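Local structure of transcriptional activator, putative (1RTW) at residues E5-N10 with A124-E129; G116-G121 with N173-K178; K130-A135 with K196-F201. The protein is of unknown function but is a putative transcriptional activator of the TENA/THI-4/PQQC family, an all-helical bundle that assembles as a tetramer. All blocks are in the same frame, centred on the assembly; numbering follows the deposited sequence.

Contact 1 of 3, residues E5-N10 with A124-E129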
loop_
_atom_site.group_PDB
_atom_site.type_symbol
_atom_site.label_atom_id
_atom_site.label_comp_id
_atom_site.label_asym_id
_atom_site.label_seq_id
_atom_site.Cartn_x
_atom_site.Cartn_y
_atom_site.Cartn_z
ATOM N N GLU B 5 16.235 -13.243 21.577
ATOM C CA GLU B 5 16.221 -14.450 20.761
ATOM C C GLU B 5 16.730 -14.108 19.363
ATOM O O GLU B 5 17.610 -14.787 18.826
ATOM C CB GLU B 5 14.806 -15.010 20.658
ATOM C CG GLU B 5 14.266 -15.597 21.949
ATOM C CD GLU B 5 12.814 -16.045 21.834
ATOM O OE1 GLU B 5 12.347 -16.334 20.706
ATOM O OE2 GLU B 5 12.135 -16.106 22.882
ATOM N N LEU B 6 16.164 -13.051 18.785
ATOM C CA LEU B 6 16.537 -12.587 17.455
ATOM C C LEU B 6 18.037 -12.369 17.350
ATOM O O LEU B 6 18.675 -12.848 16.414
ATOM C CB LEU B 6 15.806 -11.285 17.134
ATOM C CG LEU B 6 14.300 -11.401 16.910
ATOM C CD1 LEU B 6 13.719 -10.023 16.711
ATOM C CD2 LEU B 6 14.002 -12.288 15.706
ATOM N N ILE B 7 18.594 -11.670 18.334
ATOM C CA ILE B 7 20.020 -11.372 18.374
ATOM C C ILE B 7 20.905 -12.603 18.513
ATOM O O ILE B 7 21.937 -12.703 17.851
ATOM C CB ILE B 7 20.330 -10.363 19.500
ATOM C CG1 ILE B 7 19.820 -8.981 19.091
ATOM C CG2 ILE B 7 21.827 -10.317 19.797
ATOM C CD1 ILE B 7 19.870 -7.954 20.190
ATOM N N LYS B 8 20.480 -13.539 19.358
ATOM C CA LYS B 8 21.220 -14.772 19.616
ATOM C C LYS B 8 21.402 -15.646 18.373
ATOM O O LYS B 8 22.502 -16.126 18.096
ATOM C CB LYS B 8 20.516 -15.568 20.725
ATOM C CG LYS B 8 21.232 -16.848 21.158
ATOM C CD LYS B 8 20.492 -17.567 22.289
ATOM C CE LYS B 8 19.123 -18.074 21.847
ATOM N NZ LYS B 8 18.377 -18.726 22.963
ATOM N N GLU B 9 20.338 -15.788 17.593
ATOM C CA GLU B 9 20.364 -16.625 16.401
ATOM C C GLU B 9 20.998 -15.995 15.155
ATOM O O GLU B 9 21.133 -16.652 14.124
ATOM C CB GLU B 9 18.951 -17.173 16.164
ATOM C CG GLU B 9 18.420 -17.201 14.745
ATOM C CD GLU B 9 16.901 -17.311 14.710
ATOM O OE1 GLU B 9 16.357 -17.773 13.686
ATOM O OE2 GLU B 9 16.247 -16.923 15.707
ATOM N N ASN B 10 21.406 -14.729 15.268
ATOM C CA ASN B 10 22.071 -14.008 14.174
ATOM C C ASN B 10 23.383 -13.408 14.661
ATOM O O ASN B 10 24.002 -12.604 13.957
ATOM C CB ASN B 10 21.204 -12.867 13.620
ATOM C CG ASN B 10 19.989 -13.358 12.877
ATOM O OD1 ASN B 10 20.035 -13.594 11.676
ATOM N ND2 ASN B 10 18.886 -13.498 13.589
ATOM N N ALA B 124 11.807 -5.471 11.622
ATOM C CA ALA B 124 12.826 -4.885 10.743
ATOM C C ALA B 124 13.326 -3.557 11.321
ATOM O O ALA B 124 14.523 -3.252 11.255
ATOM C CB ALA B 124 12.276 -4.672 9.338
ATOM N N LEU B 125 12.405 -2.787 11.904
ATOM C CA LEU B 125 12.751 -1.510 12.502
ATOM C C LEU B 125 13.751 -1.728 13.636
ATOM O O LEU B 125 14.815 -1.116 13.655
ATOM C CB LEU B 125 11.507 -0.799 13.034
ATOM C CG LEU B 125 11.798 0.499 13.806
ATOM C CD1 LEU B 125 12.373 1.544 12.858
ATOM C CD2 LEU B 125 10.537 1.007 14.430
ATOM N N TYR B 126 13.410 -2.627 14.557
ATOM C CA TYR B 126 14.272 -2.941 15.693
ATOM C C TYR B 126 15.671 -3.300 15.236
ATOM O O TYR B 126 16.652 -2.730 15.707
ATOM C CB TYR B 126 13.706 -4.119 16.505
ATOM C CG TYR B 126 14.611 -4.553 17.643
ATOM C CD1 TYR B 126 15.033 -3.639 18.605
ATOM C CD2 TYR B 126 15.070 -5.865 17.735
ATOM C CE1 TYR B 126 15.887 -4.014 19.627
ATOM C CE2 TYR B 126 15.928 -6.260 18.762
ATOM C CZ TYR B 126 16.335 -5.324 19.704
ATOM O OH TYR B 126 17.195 -5.682 20.721
ATOM N N CYS B 127 15.745 -4.268 14.332
ATOM C CA CYS B 127 17.009 -4.736 13.790
ATOM C C CYS B 127 17.885 -3.596 13.263
ATOM O O CYS B 127 19.036 -3.462 13.657
ATOM C CB CYS B 127 16.734 -5.765 12.693
ATOM S SG CYS B 127 18.192 -6.533 11.988
ATOM N N GLU B 128 17.327 -2.770 12.386
ATOM C CA GLU B 128 18.039 -1.628 11.807
ATOM C C GLU B 128 18.563 -0.623 12.844
ATOM O O GLU B 128 19.661 -0.083 12.702
ATOM C CB GLU B 128 17.109 -0.899 10.826
ATOM C CG GLU B 128 17.363 0.620 10.700
ATOM C CD GLU B 128 16.086 1.438 10.538
ATOM O OE1 GLU B 128 14.977 0.893 10.669
ATOM O OE2 GLU B 128 16.176 2.642 10.264
ATOM N N GLU B 129 17.740 -0.312 13.841
ATOM C CA GLU B 129 18.145 0.650 14.866
ATOM C C GLU B 129 19.133 0.043 15.841
ATOM O O GLU B 129 20.130 0.663 16.183
ATOM C CB GLU B 129 16.924 1.205 15.618
ATOM C CG GLU B 129 15.824 1.794 14.725
ATOM C CD GLU B 129 16.275 3.009 13.919
ATOM O OE1 GLU B 129 17.392 2.985 13.396
ATOM O OE2 GLU B 129 15.508 3.979 13.767
#

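Contact 2 of 3, residues G116-G121 with N173-K178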
loop_
_atom_site.group_PDB
_atom_site.type_symbol
_atom_site.label_atom_id
_atom_site.label_comp_id
_atom_site.label_asym_id
_atom_site.label_seq_id
_atom_site.Cartn_x
_atom_site.Cartn_y
_atom_site.Cartn_z
ATOM N N GLY B 116 4.163 -6.887 4.218
ATOM C CA GLY B 116 4.348 -7.772 5.353
ATOM C C GLY B 116 3.399 -7.468 6.482
ATOM O O GLY B 116 2.591 -6.553 6.389
ATOM N N SER B 117 3.468 -8.273 7.536
ATOM C CA SER B 117 2.642 -8.073 8.726
ATOM C C SER B 117 3.283 -6.927 9.526
ATOM O O SER B 117 4.452 -6.605 9.313
ATOM C CB SER B 117 2.669 -9.338 9.574
ATOM O OG SER B 117 3.983 -9.570 10.055
ATOM N N PHE B 118 2.539 -6.342 10.462
ATOM C CA PHE B 118 3.087 -5.251 11.266
ATOM C C PHE B 118 4.299 -5.744 12.064
ATOM O O PHE B 118 5.317 -5.048 12.162
ATOM C CB PHE B 118 2.029 -4.677 12.214
ATOM C CG PHE B 118 2.514 -3.505 13.023
ATOM C CD1 PHE B 118 2.872 -2.318 12.399
ATOM C CD2 PHE B 118 2.622 -3.587 14.407
ATOM C CE1 PHE B 118 3.325 -1.242 13.128
ATOM C CE2 PHE B 118 3.077 -2.507 15.150
ATOM C CZ PHE B 118 3.430 -1.335 14.508
ATOM N N LEU B 119 4.191 -6.978 12.562
ATOM C CA LEU B 119 5.231 -7.628 13.346
ATOM C C LEU B 119 6.546 -7.710 12.571
ATOM O O LEU B 119 7.621 -7.432 13.107
ATOM C CB LEU B 119 4.768 -9.035 13.751
ATOM C CG LEU B 119 5.806 -9.879 14.502
ATOM C CD1 LEU B 119 6.071 -9.283 15.889
ATOM C CD2 LEU B 119 5.346 -11.336 14.603
ATOM N N GLU B 120 6.468 -8.160 11.325
ATOM C CA GLU B 120 7.657 -8.246 10.482
ATOM C C GLU B 120 8.254 -6.845 10.294
ATOM O O GLU B 120 9.470 -6.645 10.391
ATOM C CB GLU B 120 7.286 -8.816 9.119
ATOM C CG GLU B 120 6.860 -10.294 9.114
ATOM C CD GLU B 120 6.451 -10.765 7.719
ATOM O OE1 GLU B 120 5.358 -10.377 7.241
ATOM O OE2 GLU B 120 7.231 -11.512 7.089
ATOM N N GLY B 121 7.378 -5.875 10.049
ATOM C CA GLY B 121 7.819 -4.514 9.851
ATOM C C GLY B 121 8.512 -3.955 11.077
ATOM O O GLY B 121 9.611 -3.407 10.984
ATOM N N ASN B 173 9.025 -6.900 21.887
ATOM C CA ASN B 173 8.898 -8.053 22.770
ATOM C C ASN B 173 7.462 -8.295 23.198
ATOM O O ASN B 173 7.010 -9.433 23.271
ATOM C CB ASN B 173 9.776 -7.860 24.004
ATOM C CG ASN B 173 11.217 -8.192 23.736
ATOM O OD1 ASN B 173 11.521 -9.010 22.870
ATOM N ND2 ASN B 173 12.118 -7.580 24.496
ATOM N N SER B 174 6.762 -7.200 23.461
ATOM C CA SER B 174 5.373 -7.218 23.891
ATOM C C SER B 174 4.387 -7.601 22.780
ATOM O O SER B 174 3.317 -8.150 23.063
ATOM C CB SER B 174 5.020 -5.847 24.458
ATOM O OG SER B 174 3.691 -5.810 24.926
ATOM N N LEU B 175 4.731 -7.243 21.538
ATOM C CA LEU B 175 3.925 -7.539 20.348
ATOM C C LEU B 175 4.091 -9.007 19.988
ATOM O O LEU B 175 3.155 -9.661 19.516
ATOM C CB LEU B 175 4.408 -6.709 19.161
ATOM C CG LEU B 175 3.710 -5.411 18.755
ATOM C CD1 LEU B 175 4.561 -4.727 17.690
ATOM C CD2 LEU B 175 2.309 -5.701 18.219
ATOM N N ALA B 176 5.317 -9.493 20.138
ATOM C CA ALA B 176 5.641 -10.876 19.841
ATOM C C ALA B 176 4.887 -11.814 20.780
ATOM O O ALA B 176 4.317 -12.808 20.340
ATOM C CB ALA B 176 7.142 -11.097 19.968
ATOM N N GLU B 177 4.812 -11.447 22.056
ATOM C CA GLU B 177 4.141 -12.278 23.049
ATOM C C GLU B 177 2.668 -12.566 22.813
ATOM O O GLU B 177 2.086 -13.399 23.512
ATOM C CB GLU B 177 4.356 -11.740 24.467
ATOM C CG GLU B 177 5.819 -11.713 24.907
ATOM C CD GLU B 177 6.618 -12.940 24.453
ATOM O OE1 GLU B 177 6.234 -14.079 24.804
ATOM O OE2 GLU B 177 7.636 -12.758 23.745
ATOM N N LYS B 178 2.052 -11.871 21.861
ATOM C CA LYS B 178 0.644 -12.120 21.558
ATOM C C LYS B 178 0.463 -12.646 20.141
ATOM O O LYS B 178 -0.619 -12.579 19.562
ATOM C CB LYS B 178 -0.236 -10.893 21.832
ATOM C CG LYS B 178 0.221 -9.591 21.213
ATOM C CD LYS B 178 -0.670 -8.451 21.689
ATOM C CE LYS B 178 -0.189 -7.103 21.169
ATOM N NZ LYS B 178 -1.091 -5.994 21.591
#

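Contact 3 of 3, residues K130-A135 with K196-F201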
loop_
_atom_site.group_PDB
_atom_site.type_symbol
_atom_site.label_atom_id
_atom_site.label_comp_id
_atom_site.label_asym_id
_atom_site.label_seq_id
_atom_site.Cartn_x
_atom_site.Cartn_y
_atom_site.Cartn_z
ATOM N N LYS B 130 18.848 -1.183 16.268
ATOM C CA LYS B 130 19.697 -1.895 17.208
ATOM C C LYS B 130 21.071 -2.168 16.594
ATOM O O LYS B 130 22.098 -2.076 17.276
ATOM C CB LYS B 130 19.007 -3.191 17.634
ATOM C CG LYS B 130 19.821 -4.097 18.526
ATOM C CD LYS B 130 20.082 -3.486 19.880
ATOM C CE LYS B 130 20.800 -4.471 20.775
ATOM N NZ LYS B 130 21.213 -3.831 22.047
ATOM N N ALA B 131 21.094 -2.464 15.298
ATOM C CA ALA B 131 22.348 -2.719 14.601
ATOM C C ALA B 131 23.252 -1.489 14.636
ATOM O O ALA B 131 24.440 -1.594 14.949
ATOM C CB ALA B 131 22.084 -3.113 13.169
ATOM N N TYR B 132 22.685 -0.320 14.333
ATOM C CA TYR B 132 23.470 0.909 14.316
ATOM C C TYR B 132 23.894 1.360 15.701
ATOM O O TYR B 132 24.980 1.929 15.873
ATOM C CB TYR B 132 22.724 2.021 13.581
ATOM C CG TYR B 132 23.359 2.370 12.261
ATOM C CD1 TYR B 132 23.416 3.688 11.823
ATOM C CD2 TYR B 132 23.942 1.383 11.464
ATOM C CE1 TYR B 132 24.048 4.020 10.615
ATOM C CE2 TYR B 132 24.577 1.705 10.261
ATOM C CZ TYR B 132 24.626 3.023 9.840
ATOM O OH TYR B 132 25.246 3.333 8.642
ATOM N N TYR B 133 23.049 1.081 16.689
ATOM C CA TYR B 133 23.355 1.440 18.065
ATOM C C TYR B 133 24.607 0.682 18.501
ATOM O O TYR B 133 25.541 1.276 19.033
ATOM C CB TYR B 133 22.176 1.116 18.983
ATOM C CG TYR B 133 22.415 1.433 20.447
ATOM C CD1 TYR B 133 22.936 2.662 20.843
ATOM C CD2 TYR B 133 22.127 0.492 21.433
ATOM C CE1 TYR B 133 23.167 2.946 22.190
ATOM C CE2 TYR B 133 22.351 0.758 22.781
ATOM C CZ TYR B 133 22.869 1.985 23.159
ATOM O OH TYR B 133 23.069 2.251 24.502
ATOM N N GLU B 134 24.643 -0.614 18.215
ATOM C CA GLU B 134 25.790 -1.445 18.574
ATOM C C GLU B 134 27.077 -1.074 17.834
ATOM O O GLU B 134 28.135 -0.935 18.455
ATOM C CB GLU B 134 25.468 -2.925 18.349
ATOM C CG GLU B 134 24.417 -3.482 19.302
ATOM C CD GLU B 134 24.816 -3.363 20.761
ATOM O OE1 GLU B 134 26.007 -3.564 21.079
ATOM O OE2 GLU B 134 23.938 -3.069 21.597
ATOM N N ALA B 135 26.978 -0.882 16.518
ATOM C CA ALA B 135 28.137 -0.539 15.690
ATOM C C ALA B 135 28.802 0.757 16.110
ATOM O O ALA B 135 30.015 0.809 16.297
ATOM C CB ALA B 135 27.735 -0.466 14.230
ATOM N N LYS B 196 21.722 -9.217 7.312
ATOM C CA LYS B 196 22.623 -9.392 6.173
ATOM C C LYS B 196 22.811 -8.072 5.424
ATOM O O LYS B 196 23.910 -7.747 4.972
ATOM C CB LYS B 196 22.065 -10.453 5.217
ATOM C CG LYS B 196 22.108 -11.867 5.772
ATOM C CD LYS B 196 21.531 -12.880 4.790
ATOM C CE LYS B 196 21.459 -14.283 5.426
ATOM N NZ LYS B 196 20.897 -15.331 4.510
ATOM N N PHE B 197 21.722 -7.320 5.294
ATOM C CA PHE B 197 21.746 -6.033 4.622
ATOM C C PHE B 197 22.605 -5.042 5.391
ATOM O O PHE B 197 23.359 -4.282 4.787
ATOM C CB PHE B 197 20.327 -5.493 4.444
ATOM C CG PHE B 197 19.659 -5.952 3.180
ATOM C CD1 PHE B 197 20.263 -5.738 1.946
ATOM C CD2 PHE B 197 18.417 -6.561 3.215
ATOM C CE1 PHE B 197 19.634 -6.122 0.761
ATOM C CE2 PHE B 197 17.782 -6.948 2.041
ATOM C CZ PHE B 197 18.392 -6.726 0.811
ATOM N N GLU B 198 22.505 -5.074 6.718
ATOM C CA GLU B 198 23.298 -4.198 7.582
ATOM C C GLU B 198 24.782 -4.502 7.409
ATOM O O GLU B 198 25.614 -3.601 7.293
ATOM C CB GLU B 198 22.921 -4.413 9.054
ATOM C CG GLU B 198 21.663 -3.676 9.499
ATOM C CD GLU B 198 21.833 -2.163 9.469
ATOM O OE1 GLU B 198 22.868 -1.673 9.955
ATOM O OE2 GLU B 198 20.946 -1.456 8.954
ATOM N N LEU B 199 25.105 -5.790 7.411
ATOM C CA LEU B 199 26.488 -6.230 7.253
ATOM C C LEU B 199 27.066 -5.811 5.903
ATOM O O LEU B 199 28.207 -5.383 5.814
ATOM C CB LEU B 199 26.570 -7.749 7.382
ATOM C CG LEU B 199 27.936 -8.330 7.001
ATOM C CD1 LEU B 199 29.014 -7.841 7.955
ATOM C CD2 LEU B 199 27.869 -9.847 6.981
ATOM N N ILE B 200 26.266 -5.969 4.859
ATOM C CA ILE B 200 26.664 -5.648 3.501
ATOM C C ILE B 200 26.800 -4.151 3.243
ATOM O O ILE B 200 27.665 -3.722 2.476
ATOM C CB ILE B 200 25.643 -6.266 2.505
ATOM C CG1 ILE B 200 25.795 -7.789 2.497
ATOM C CG2 ILE B 200 25.826 -5.708 1.100
ATOM C CD1 ILE B 200 24.686 -8.501 1.741
ATOM N N PHE B 201 25.960 -3.354 3.893
ATOM C CA PHE B 201 26.000 -1.919 3.682
ATOM C C PHE B 201 27.366 -1.301 3.955
ATOM O O PHE B 201 27.794 -0.396 3.232
ATOM C CB PHE B 201 24.928 -1.228 4.524
ATOM C CG PHE B 201 24.468 0.073 3.958
ATOM C CD1 PHE B 201 25.147 1.256 4.248
ATOM C CD2 PHE B 201 23.338 0.122 3.136
ATOM C CE1 PHE B 201 24.706 2.472 3.730
ATOM C CE2 PHE B 201 22.882 1.327 2.610
ATOM C CZ PHE B 201 23.566 2.508 2.906
#

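Contact 1 of 3, residues E5-N10 with A124-E129
Tyr126 reaches from helix 118-142 to the short N-terminal helix 2-8, where its side chain meets Ile7 and Leu6. Tyr126 has the most surface buried by the contact, followed by Ile7 and then Leu6. With CG anti to the backbone N (chi1 176°), the ring extends across the gap between two backbones whose nearest CA atoms, those of Ile7 and Cys127, are 8.6 Å apart. Ile7 answers with the end of its longer branch: CG1 stands anti to the carbonyl carbon (chi1 -73°) and carries CD1 to 3.5 Å from Tyr126 OH. The two side chains cross at about a right angle, with the methyl at the hydroxyl end of the tyrosine. Leu6 joins more loosely, its CD1 4.5 Å from Tyr126 CD2. Tyr126 also packs on Ile168, Glu169 and Leu172 of helix 159-176, while Leu6 also touches Phe191 of helix 181-201. Just after the helix the chain is tied back on itself by Asn10, whose ND2 donates a nearly straight bond of 2.9 Å to Leu6 O, with the acceptor in the plane of the amide. Between the two segments, by contrast, there is only apolar and van der Waals contact: burial and shape do the joining here, and the polar hold on helix 2-8 lies elsewhere, as in the salt bridge of Glu5 with Arg188.

Contact 2 of 3, residues G116-G121 with N173-K178
Phe118 and Leu119, neighbours in sequence, pack onto Leu175 and Ala176 in the C-terminal part of helix 159-176 from within a capping box, the one that starts helix 118-142. In this box Glu120 N donates to Ser117 OG, and Ser117 N returns a bond of 2.8 Å to Glu120 OE1, on the lone pair turned away from the other carboxylate oxygen. Ser117 OG also donates to Glu120 OE1, from 19° out of the carboxylate plane, so that one oxygen takes two bonds from the same serine and the glutamate is held against the helix start. Leu175 faces this turn and has the most surface buried by the contact, and its CA lies 7.1 Å from that of Leu119. Phe118, with CG anti to the backbone N (chi1 -177°), swings its ring toward Leu175, the two side chains crossing at about a right angle. Leu119 rests on the backbone just beyond, its CD1 4.3 Å from Ala176 CA and 4.5 Å from Leu175 CB. Around them, Phe118 also packs on Ala61, Pro62 and Leu65, and Leu119 on Ala187 of helix 181-201. Farther along the chain, Lys178 makes a cation-pi contact with Phe182 of the second subunit, which places the junction near a subunit interface. The tightest approach between the segments is a single methyl, Leu175 CD1, set obliquely to the phenyl ring and 3.7 Å from Phe118 CE2.

Contact 3 of 3, residues K130-A135 with K196-F201
Both segments are helical, and they come closest at Ala131 and Glu198, whose CA atoms are 7.2 Å apart. The small side chain of Ala131 at this point is consistent with so close an approach, and Glu198 folds in beside it. Glu198 has the most surface buried by the contact. Its chain leaves with CG beside the backbone N and then bends at chi2 (-66°), which lays the aliphatic part along the methyl of Ala131: Glu198 CG is 3.7 Å from Ala131 CB. The carboxylate is carried on to Tyr132, where Glu198 OE1 lies 3.6 Å from Tyr132 CD2, and about as far from Ala131 CB. Ring and carboxylate planes stand 87° apart and the side chains cross at about a right angle, so the two flat groups are set almost perpendicular rather than stacked. The other oxygen, Glu198 OE2, is hydrogen-bonded to Tyr105 OH, which gives this buried carboxylate a polar partner from helix 100-115. The hydroxyl of Tyr132 accepts a hydrogen bond from Trp39 NE1, and its ring meets Trp136 and Trp156 edge-to-face; a phosphate ion, probably from the crystallisation liquor, lies about 4 Å from its side chain. On another side of helix 118-142, Lys130 NZ and Glu134 OE2 form a salt bridge of 2.9 Å one turn apart, with Lys137 as a further partner of the glutamate. The contact thus joins helices 118-142 and 181-201 within the all-helical bundle, with helix 11-15 packing on Ala131 through Trp14, helix 33-60 touching Tyr132 and Phe201, and helix 100-115 lying against Phe197 and Phe201.

In the fold
From the N terminus, contact 1 brings helix 2-8 onto the first half of helix 118-142, closing a loop of 113 residues that is mostly helix. Contact 2 opens inside that loop, at the start of helix 118-142, and closes at the C-terminal part of helix 159-176, so the two cross. Contact 3 begins at residue 130, after contact 1 has closed, and ends on helix 181-201; it follows contact 1 in series and crosses contact 2. Helix 118-142 serves all three. Contacts 1 and 3 meet where Ile7 packs on Lys130, whereas contacts 2 and 3 stay apart, their centres about 20 Å from each other.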